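Local coordinates for dimethyl-sulfide monooxygenase (Hyphomicrobium sulfonivorans, PDB 6AK1), which oxidises dimethyl sulfide to methanethiol and formaldehyde with NADH and molecular oxygen, as the large subunit of an FMN-dependent monooxygenase, at residues Val167-Lys170 with Leu171-Gly174; Tyr452-Ala455 with Tyr456-Lys459; Lys295-Glu298 with Tyr299-Tyr302. All coordinates share one frame; numbering follows the deposited sequence.

All three contacts are local, each made within one unbroken run of eight residues, so none closes a long loop; they follow one another along the chain without nesting or crossing. Contact 1 comes first, in the last two turns of helix 157-174. Contact 3 is next, at the C-terminal end of helix 289-300, which follows barrel strand 276-284. Contact 2 lies last, in the C-terminal tail beyond helix 431-435. In space the order changes: the tail turns back, so that Tyr-452 and Tyr-456 of contact 2 pack on Tyr-169 and Lys-170 of contact 1, whereas contact 3 sits across the chain's centre, its centre about 48 Å from that of contact 1.

Contact 1. Residues Val167-Lys170 with Leu171-Gly174; sequences VMYK and LWEG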
ATOM      1  N   VAL A 167      19.509  -0.977   6.455  1.00 23.92           N
ATOM      2  CA  VAL A 167      19.532  -2.091   7.408  1.00 21.55           C
ATOM      3  C   VAL A 167      18.674  -3.250   6.906  1.00 23.81           C
ATOM      4  O   VAL A 167      19.116  -4.406   6.889  1.00 22.14           O
ATOM      5  CB  VAL A 167      19.062  -1.619   8.798  1.00 21.68           C
ATOM      6  CG1 VAL A 167      18.836  -2.813   9.717  1.00 19.11           C
ATOM      7  CG2 VAL A 167      20.062  -0.620   9.411  1.00 25.06           C
ATOM      8  N   MET A 168      17.422  -2.955   6.506  1.00 21.60           N
ATOM      9  CA  MET A 168      16.513  -3.992   6.012  1.00 21.44           C
ATOM     10  C   MET A 168      17.116  -4.729   4.826  1.00 19.59           C
ATOM     11  O   MET A 168      17.099  -5.965   4.779  1.00 21.77           O
ATOM     12  CB  MET A 168      15.161  -3.383   5.594  1.00 19.71           C
ATOM     13  CG  MET A 168      14.490  -2.491   6.611  1.00 20.13           C
ATOM     14  SD  MET A 168      13.963  -3.415   8.054  1.00 23.25           S
ATOM     15  CE  MET A 168      12.411  -4.116   7.499  1.00 20.56           C
ATOM     16  N   TYR A 169      17.626  -3.978   3.838  1.00 21.18           N
ATOM     17  CA  TYR A 169      18.220  -4.597   2.649  1.00 21.69           C
ATOM     18  C   TYR A 169      19.451  -5.448   2.999  1.00 23.98           C
ATOM     19  O   TYR A 169      19.684  -6.502   2.389  1.00 22.78           O
ATOM     20  CB  TYR A 169      18.594  -3.519   1.630  1.00 21.98           C
ATOM     21  CG  TYR A 169      17.430  -2.705   1.056  1.00 23.97           C
ATOM     22  CD1 TYR A 169      16.137  -3.222   0.987  1.00 24.32           C
ATOM     23  CD2 TYR A 169      17.642  -1.428   0.566  1.00 22.50           C
ATOM     24  CE1 TYR A 169      15.082  -2.469   0.457  1.00 21.13           C
ATOM     25  CE2 TYR A 169      16.602  -0.672   0.030  1.00 23.66           C
ATOM     26  CZ  TYR A 169      15.328  -1.195  -0.024  1.00 25.51           C
ATOM     27  OH  TYR A 169      14.309  -0.424  -0.552  1.00 23.15           O
ATOM     28  N   LYS A 170      20.260  -5.006   3.966  1.00 23.27           N
ATOM     29  CA  LYS A 170      21.419  -5.801   4.371  1.00 21.71           C
ATOM     30  C   LYS A 170      20.985  -7.113   4.997  1.00 20.30           C
ATOM     31  O   LYS A 170      21.548  -8.173   4.702  1.00 23.60           O
ATOM     32  CB  LYS A 170      22.294  -5.014   5.355  1.00 21.60           C
ATOM     33  CG  LYS A 170      23.059  -3.861   4.725  1.00 25.92           C
ATOM     34  CD  LYS A 170      23.903  -3.100   5.764  1.00 32.54           C
ATOM     35  CE  LYS A 170      24.635  -1.904   5.137  1.00 28.32           C
ATOM     36  NZ  LYS A 170      25.374  -1.107   6.161  1.00 24.35           N
ATOM     37  N   LEU A 171      19.969  -7.067   5.859  1.00 21.74           N
ATOM     38  CA  LEU A 171      19.492  -8.289   6.500  1.00 21.91           C
ATOM     39  C   LEU A 171      18.922  -9.259   5.472  1.00 22.68           C
ATOM     40  O   LEU A 171      19.262 -10.449   5.472  1.00 22.75           O
ATOM     41  CB  LEU A 171      18.451  -7.942   7.564  1.00 22.14           C
ATOM     42  CG  LEU A 171      19.005  -7.166   8.758  1.00 24.69           C
ATOM     43  CD1 LEU A 171      17.885  -6.558   9.592  1.00 22.72           C
ATOM     44  CD2 LEU A 171      19.912  -8.067   9.623  1.00 20.30           C
ATOM     45  N   TRP A 172      18.094  -8.749   4.549  1.00 22.98           N
ATOM     46  CA  TRP A 172      17.367  -9.597   3.602  1.00 24.41           C
ATOM     47  C   TRP A 172      18.255 -10.126   2.479  1.00 20.48           C
ATOM     48  O   TRP A 172      18.131 -11.295   2.091  1.00 24.38           O
ATOM     49  CB  TRP A 172      16.198  -8.818   2.987  1.00 22.53           C
ATOM     50  CG  TRP A 172      15.003  -8.616   3.883  1.00 22.01           C
ATOM     51  CD1 TRP A 172      14.564  -9.447   4.880  1.00 21.17           C
ATOM     52  CD2 TRP A 172      14.094  -7.510   3.852  1.00 22.26           C
ATOM     53  NE1 TRP A 172      13.435  -8.930   5.466  1.00 19.73           N
ATOM     54  CE2 TRP A 172      13.122  -7.740   4.852  1.00 23.96           C
ATOM     55  CE3 TRP A 172      14.004  -6.346   3.072  1.00 24.22           C
ATOM     56  CZ2 TRP A 172      12.065  -6.843   5.095  1.00 15.19           C
ATOM     57  CZ3 TRP A 172      12.948  -5.454   3.313  1.00 22.26           C
ATOM     58  CH2 TRP A 172      11.997  -5.715   4.324  1.00 21.09           C
ATOM     59  N   GLU A 173      19.132  -9.280   1.931  1.00 23.69           N
ATOM     60  CA  GLU A 173      19.929  -9.604   0.748  1.00 24.35           C
ATOM     61  C   GLU A 173      21.349 -10.070   1.063  1.00 24.92           C
ATOM     62  O   GLU A 173      21.846 -10.989   0.405  1.00 25.60           O
ATOM     63  CB  GLU A 173      20.010  -8.394  -0.190  1.00 24.98           C
ATOM     64  CG  GLU A 173      18.665  -7.878  -0.691  1.00 23.41           C
ATOM     65  CD  GLU A 173      18.005  -8.816  -1.700  1.00 29.41           C
ATOM     66  OE1 GLU A 173      18.715  -9.631  -2.331  1.00 30.51           O
ATOM     67  OE2 GLU A 173      16.766  -8.738  -1.860  1.00 27.61           O
ATOM     68  N   GLY A 174      22.023  -9.458   2.040  1.00 25.28           N
ATOM     69  CA  GLY A 174      23.440  -9.713   2.233  1.00 22.75           C
ATOM     70  C   GLY A 174      23.831 -10.678   3.336  1.00 26.89           C
ATOM     71  O   GLY A 174      24.855 -11.365   3.231  1.00 24.62           O
TER
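Bends at chi2 (-67°) and chi3 (-82°) curl the chain of Met-168 over the indole of Trp-172, whose own CG stands anti to its carbonyl carbon. The two side chains run side by side in the same direction. Met-168 CB lies over a face of the indole, 4.1 Å from the centroid of the six-membered ring, a CH-pi contact. SD is higher above the ring, a more distant Met-aromatic approach, while CE comes down to 3.6 Å from Trp-172 CH2. Met-168 O also sits over the indole, 3.1 Å above its plane toward the rim, and accepts the N-H of Trp-172 at 3.0 Å. At the indole's edge, Trp-172 CE3 meets Tyr-169 CD1 at 4.3 Å. Met-168 and Trp-172 are an i to i+4 pair, Tyr-169 and Trp-172 an i to i+3 pair, on the closing turns of helix 157-174, in a TIM-barrel protein of the luciferase-like monooxygenase family. The helix lies against helix 112-126, where Ala-116 O receives the NE1 hydrogen of Trp-172, so the indole is fixed at its nitrogen as well as over its face. Val-167 and Leu-171 form a second parallel pair, CG1 to CD1 3.9 Å. The backbone bonds lose straightness toward the end: Leu-171 N to Val-167 O is nearly straight, but Gly-174 N to Lys-170 O, at 3.0 Å, bends to 140° with its donor above the carbonyl plane. The polar ends find partners elsewhere in the fold: Tyr-169 OH bonds to Asn-240, Glu-173 OE2 to Thr-221, and Lys-170 NZ forms a salt bridge with Glu-166.

Contact 2. Residues Tyr452-Ala455 with Tyr456-Lys459; sequences YRDA and YVGK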
ATOM      1  N   TYR A 452      23.484  -5.057  -1.799  1.00 30.05           N
ATOM      2  CA  TYR A 452      23.897  -5.947  -0.723  1.00 29.30           C
ATOM      3  C   TYR A 452      23.859  -7.410  -1.131  1.00 28.04           C
ATOM      4  O   TYR A 452      24.306  -8.259  -0.359  1.00 28.01           O
ATOM      5  CB  TYR A 452      23.040  -5.702   0.517  1.00 26.88           C
ATOM      6  CG  TYR A 452      23.105  -4.251   0.853  1.00 28.02           C
ATOM      7  CD1 TYR A 452      24.297  -3.685   1.295  1.00 27.89           C
ATOM      8  CD2 TYR A 452      22.021  -3.428   0.652  1.00 25.39           C
ATOM      9  CE1 TYR A 452      24.394  -2.342   1.562  1.00 27.71           C
ATOM     10  CE2 TYR A 452      22.100  -2.088   0.921  1.00 30.56           C
ATOM     11  CZ  TYR A 452      23.287  -1.546   1.373  1.00 31.51           C
ATOM     12  OH  TYR A 452      23.349  -0.198   1.641  1.00 34.13           O
ATOM     13  N   ARG A 453      23.376  -7.712  -2.336  1.00 27.24           N
ATOM     14  CA  ARG A 453      23.360  -9.079  -2.822  1.00 33.73           C
ATOM     15  C   ARG A 453      24.797  -9.532  -3.067  1.00 32.26           C
ATOM     16  O   ARG A 453      25.534  -8.917  -3.848  1.00 31.29           O
ATOM     17  CB  ARG A 453      22.502  -9.191  -4.080  1.00 34.56           C
ATOM     18  CG  ARG A 453      22.554 -10.573  -4.692  1.00 35.48           C
ATOM     19  CD  ARG A 453      21.461 -10.718  -5.803  1.00 36.58           C
ATOM     20  NE  ARG A 453      21.738 -11.966  -6.507  1.00 43.54           N
ATOM     21  CZ  ARG A 453      20.916 -12.501  -7.407  1.00 47.03           C
ATOM     22  NH1 ARG A 453      21.237 -13.639  -8.014  1.00 51.26           N
ATOM     23  NH2 ARG A 453      19.758 -11.904  -7.690  1.00 48.64           N
ATOM     24  N   ASP A 454      25.200 -10.570  -2.341  1.00 30.39           N
ATOM     25  CA  ASP A 454      26.554 -11.122  -2.359  1.00 37.52           C
ATOM     26  C   ASP A 454      27.615 -10.142  -1.864  1.00 35.02           C
ATOM     27  O   ASP A 454      28.814 -10.392  -2.042  1.00 36.22           O
ATOM     28  CB  ASP A 454      26.925 -11.629  -3.757  1.00 39.12           C
ATOM     29  CG  ASP A 454      26.198 -12.903  -4.119  1.00 40.44           C
ATOM     30  OD1 ASP A 454      26.016 -13.771  -3.234  1.00 45.72           O
ATOM     31  OD2 ASP A 454      25.815 -13.027  -5.303  1.00 46.39           O
ATOM     32  N   ALA A 455      27.212  -9.036  -1.234  1.00 31.32           N
ATOM     33  CA  ALA A 455      28.169  -8.026  -0.790  1.00 31.97           C
ATOM     34  C   ALA A 455      28.943  -8.433   0.455  1.00 33.58           C
ATOM     35  O   ALA A 455      29.889  -7.731   0.822  1.00 38.71           O
ATOM     36  CB  ALA A 455      27.474  -6.687  -0.510  1.00 29.17           C
ATOM     37  N   TYR A 456      28.567  -9.521   1.124  1.00 32.51           N
ATOM     38  CA  TYR A 456      29.307 -10.000   2.285  1.00 32.93           C
ATOM     39  C   TYR A 456      30.090 -11.265   1.974  1.00 33.23           C
ATOM     40  O   TYR A 456      30.676 -11.864   2.890  1.00 30.71           O
ATOM     41  CB  TYR A 456      28.372 -10.223   3.483  1.00 27.62           C
ATOM     42  CG  TYR A 456      27.817  -8.927   4.050  1.00 29.69           C
ATOM     43  CD1 TYR A 456      26.715  -8.306   3.470  1.00 31.57           C
ATOM     44  CD2 TYR A 456      28.407  -8.314   5.142  1.00 27.02           C
ATOM     45  CE1 TYR A 456      26.209  -7.121   3.975  1.00 28.95           C
ATOM     46  CE2 TYR A 456      27.915  -7.137   5.651  1.00 27.01           C
ATOM     47  CZ  TYR A 456      26.811  -6.546   5.069  1.00 30.30           C
ATOM     48  OH  TYR A 456      26.310  -5.367   5.579  1.00 32.47           O
ATOM     49  N   VAL A 457      30.111 -11.677   0.702  1.00 32.26           N
ATOM     50  CA  VAL A 457      30.914 -12.825   0.284  1.00 35.73           C
ATOM     51  C   VAL A 457      32.375 -12.536   0.593  1.00 35.76           C
ATOM     52  O   VAL A 457      32.924 -11.509   0.180  1.00 39.16           O
ATOM     53  CB  VAL A 457      30.699 -13.118  -1.208  1.00 37.56           C
ATOM     54  CG1 VAL A 457      31.641 -14.215  -1.680  1.00 35.04           C
ATOM     55  CG2 VAL A 457      29.252 -13.499  -1.469  1.00 35.66           C
ATOM     56  N   GLY A 458      33.007 -13.424   1.349  1.00 38.25           N
ATOM     57  CA  GLY A 458      34.388 -13.196   1.714  1.00 33.61           C
ATOM     58  C   GLY A 458      34.596 -12.180   2.809  1.00 33.83           C
ATOM     59  O   GLY A 458      35.742 -11.847   3.116  1.00 34.01           O
ATOM     60  N   LYS A 459      33.532 -11.656   3.395  1.00 30.83           N
ATOM     61  CA  LYS A 459      33.664 -10.819   4.570  1.00 30.96           C
ATOM     62  C   LYS A 459      33.444 -11.681   5.805  1.00 30.68           C
ATOM     63  O   LYS A 459      33.182 -12.884   5.710  1.00 29.86           O
ATOM     64  CB  LYS A 459      32.691  -9.639   4.506  1.00 32.12           C
ATOM     65  CG  LYS A 459      32.954  -8.690   3.344  1.00 36.56           C
ATOM     66  CD  LYS A 459      32.496  -7.275   3.669  1.00 43.96           C
ATOM     67  CE  LYS A 459      32.315  -6.434   2.409  1.00 46.51           C
ATOM     68  NZ  LYS A 459      33.560  -6.336   1.601  1.00 48.93           N
TER
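Asp-454 and Val-457 are the first and last residues of a type I beta turn, the middle one of three overlapping turns in the C-terminal tail; type II turns span Tyr-452 to Ala-455 and Tyr-456 to Lys-459. Val-457 N bonds to Asp-454 O at 3.3 Å, long but fairly straight at the hydrogen, with the donor well above the carbonyl plane. The aspartate and valine side chains lie alongside each other: Val-457 CG2, anti to its carbonyl carbon, rests 3.7 Å from Asp-454 OD1.

The side chain of Lys-459 bends back across the Ala-455 carbonyl. From CB, which points toward the preceding residues, the chain reaches CG, 4.1 Å from Ala-455 O; CD runs on beside the same oxygen, and CE makes the close approach at 3.2 Å. NZ, past a bend at chi4 (-58°), is 4.0 Å from the same oxygen.

Tyr-456 is the buried member, touching Lys-170 of helix 157-174. Its CB and CG lie beside the Ala-455 carbonyl carbon, CD1 is 4.4 Å from Ala-455 CB, and its OH is hydrogen-bonded to the backbone oxygen of Ile-199.

Contact 3. Residues Lys295-Glu298 with Tyr299-Tyr302; sequences KYQE and YLSY
Glu-298 O is gripped twice by Ser-301: OG donates to it at 2.7 Å, and the Ser-301 N-H adds a weak bond at 3.2 Å. The serine hydroxyl reaches back because chi1 of 71° places OG between its own backbone N and carbonyl carbon. Ser-301 N also gives its hydrogen to Gln-297 O, a bent bond of 136°. The edge of the Tyr-302 ring comes up to the same Glu-298 oxygen, CD2 lying 3.4 Å away.

One turn back, Lys-295 runs alongside Tyr-299. Its CG is 3.4 Å from Tyr-299 CZ, and CD passes the phenol oxygen OH at 3.3 Å before a bend at chi3 (-62°) carries NZ on to a salt bridge with Asp-407. Lys-295 O lies 3.3 Å above the Tyr-299 ring toward its rim, while taking the Tyr-299 N-H in a nearly straight bond. His-25 meets this ring edge-to-face, and Ile-284 of strand 276-284 packs on it. A serine in place of Tyr-299 would probably open a gap beside Ile-284 and His-25 and leave the aliphatic part of Lys-295 without the ring it lies along.

On another side of the helix, Leu-300 crosses the Tyr-296 ring, with CG over one face and CD1 3.6 Å from CE2; both side chains pack against helix 355-362. The shared carbonyl, the serine hydroxyl and the Tyr-302 N-H bonded to Tyr-299 O belong to the C-terminal end of helix 289-300, packed beside strand 276-284 of the TIM barrel.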
ATOM      1  N   LYS A 295     -27.177   3.283  -8.302  1.00 24.90           N
ATOM      2  CA  LYS A 295     -26.422   2.660  -7.215  1.00 25.57           C
ATOM      3  C   LYS A 295     -25.607   3.702  -6.455  1.00 23.97           C
ATOM      4  O   LYS A 295     -25.584   3.715  -5.217  1.00 23.24           O
ATOM      5  CB  LYS A 295     -25.513   1.563  -7.781  1.00 23.70           C
ATOM      6  CG  LYS A 295     -24.609   0.904  -6.757  1.00 25.26           C
ATOM      7  CD  LYS A 295     -23.781  -0.229  -7.387  1.00 26.93           C
ATOM      8  CE  LYS A 295     -24.683  -1.342  -7.940  1.00 26.23           C
ATOM      9  NZ  LYS A 295     -23.906  -2.304  -8.775  1.00 25.88           N
ATOM     10  N   TYR A 296     -24.962   4.608  -7.189  1.00 22.68           N
ATOM     11  CA  TYR A 296     -24.219   5.705  -6.573  1.00 25.66           C
ATOM     12  C   TYR A 296     -25.100   6.533  -5.636  1.00 26.24           C
ATOM     13  O   TYR A 296     -24.720   6.818  -4.494  1.00 25.80           O
ATOM     14  CB  TYR A 296     -23.624   6.581  -7.679  1.00 26.57           C
ATOM     15  CG  TYR A 296     -22.858   7.785  -7.194  1.00 29.61           C
ATOM     16  CD1 TYR A 296     -21.629   7.638  -6.548  1.00 29.43           C
ATOM     17  CD2 TYR A 296     -23.346   9.074  -7.395  1.00 31.80           C
ATOM     18  CE1 TYR A 296     -20.909   8.745  -6.106  1.00 30.76           C
ATOM     19  CE2 TYR A 296     -22.632  10.190  -6.954  1.00 36.41           C
ATOM     20  CZ  TYR A 296     -21.414  10.014  -6.316  1.00 36.37           C
ATOM     21  OH  TYR A 296     -20.702  11.101  -5.878  1.00 41.72           O
ATOM     22  N   GLN A 297     -26.287   6.930  -6.102  1.00 25.39           N
ATOM     23  CA  GLN A 297     -27.165   7.742  -5.270  1.00 24.21           C
ATOM     24  C   GLN A 297     -27.679   6.943  -4.083  1.00 25.39           C
ATOM     25  O   GLN A 297     -27.860   7.490  -2.990  1.00 24.88           O
ATOM     26  CB  GLN A 297     -28.328   8.287  -6.108  1.00 26.85           C
ATOM     27  CG  GLN A 297     -27.873   9.167  -7.297  1.00 31.09           C
ATOM     28  CD  GLN A 297     -27.270  10.490  -6.853  1.00 28.91           C
ATOM     29  OE1 GLN A 297     -27.441  10.911  -5.705  1.00 29.37           O
ATOM     30  NE2 GLN A 297     -26.539  11.138  -7.752  1.00 30.72           N
ATOM     31  N   GLU A 298     -27.913   5.646  -4.284  1.00 24.65           N
ATOM     32  CA  GLU A 298     -28.343   4.780  -3.192  1.00 23.91           C
ATOM     33  C   GLU A 298     -27.279   4.718  -2.098  1.00 23.17           C
ATOM     34  O   GLU A 298     -27.581   4.854  -0.912  1.00 25.71           O
ATOM     35  CB  GLU A 298     -28.660   3.384  -3.746  1.00 26.47           C
ATOM     36  CG  GLU A 298     -29.467   2.494  -2.817  1.00 31.63           C
ATOM     37  CD  GLU A 298     -29.684   1.097  -3.396  1.00 35.57           C
ATOM     38  OE1 GLU A 298     -30.737   0.877  -4.047  1.00 31.71           O
ATOM     39  OE2 GLU A 298     -28.795   0.224  -3.205  1.00 31.69           O
ATOM     40  N   TYR A 299     -26.018   4.546  -2.487  1.00 23.96           N
ATOM     41  CA  TYR A 299     -24.933   4.616  -1.517  1.00 21.51           C
ATOM     42  C   TYR A 299     -24.907   5.968  -0.819  1.00 25.88           C
ATOM     43  O   TYR A 299     -24.830   6.041   0.416  1.00 24.22           O
ATOM     44  CB  TYR A 299     -23.599   4.327  -2.205  1.00 21.78           C
ATOM     45  CG  TYR A 299     -23.502   2.908  -2.735  1.00 23.95           C
ATOM     46  CD1 TYR A 299     -24.426   1.939  -2.359  1.00 22.60           C
ATOM     47  CD2 TYR A 299     -22.487   2.533  -3.601  1.00 24.22           C
ATOM     48  CE1 TYR A 299     -24.344   0.641  -2.846  1.00 25.10           C
ATOM     49  CE2 TYR A 299     -22.396   1.241  -4.084  1.00 21.64           C
ATOM     50  CZ  TYR A 299     -23.321   0.300  -3.709  1.00 24.78           C
ATOM     51  OH  TYR A 299     -23.229  -0.986  -4.213  1.00 27.25           O
ATOM     52  N   LEU A 300     -24.998   7.058  -1.595  1.00 25.47           N
ATOM     53  CA  LEU A 300     -24.932   8.387  -0.996  1.00 23.82           C
ATOM     54  C   LEU A 300     -26.049   8.622   0.015  1.00 27.67           C
ATOM     55  O   LEU A 300     -25.873   9.409   0.950  1.00 29.88           O
ATOM     56  CB  LEU A 300     -24.986   9.462  -2.068  1.00 28.93           C
ATOM     57  CG  LEU A 300     -23.707   9.765  -2.834  1.00 31.94           C
ATOM     58  CD1 LEU A 300     -23.894  11.045  -3.664  1.00 34.13           C
ATOM     59  CD2 LEU A 300     -22.533   9.893  -1.884  1.00 26.84           C
ATOM     60  N   SER A 301     -27.195   7.957  -0.132  1.00 25.22           N
ATOM     61  CA  SER A 301     -28.249   8.175   0.853  1.00 23.21           C
ATOM     62  C   SER A 301     -27.857   7.669   2.235  1.00 28.24           C
ATOM     63  O   SER A 301     -28.470   8.091   3.220  1.00 27.91           O
ATOM     64  CB  SER A 301     -29.565   7.527   0.403  1.00 25.45           C
ATOM     65  OG  SER A 301     -29.508   6.112   0.455  1.00 30.09           O
ATOM     66  N   TYR A 302     -26.831   6.805   2.335  1.00 27.19           N
ATOM     67  CA  TYR A 302     -26.291   6.366   3.620  1.00 24.36           C
ATOM     68  C   TYR A 302     -25.116   7.205   4.100  1.00 28.32           C
ATOM     69  O   TYR A 302     -24.527   6.880   5.141  1.00 28.41           O
ATOM     70  CB  TYR A 302     -25.861   4.895   3.550  1.00 25.66           C
ATOM     71  CG  TYR A 302     -27.042   3.959   3.449  1.00 24.02           C
ATOM     72  CD1 TYR A 302     -27.667   3.490   4.594  1.00 24.16           C
ATOM     73  CD2 TYR A 302     -27.551   3.584   2.213  1.00 21.48           C
ATOM     74  CE1 TYR A 302     -28.768   2.668   4.516  1.00 25.23           C
ATOM     75  CE2 TYR A 302     -28.649   2.751   2.118  1.00 23.44           C
ATOM     76  CZ  TYR A 302     -29.253   2.298   3.277  1.00 25.30           C
ATOM     77  OH  TYR A 302     -30.341   1.460   3.212  1.00 29.74           O
TER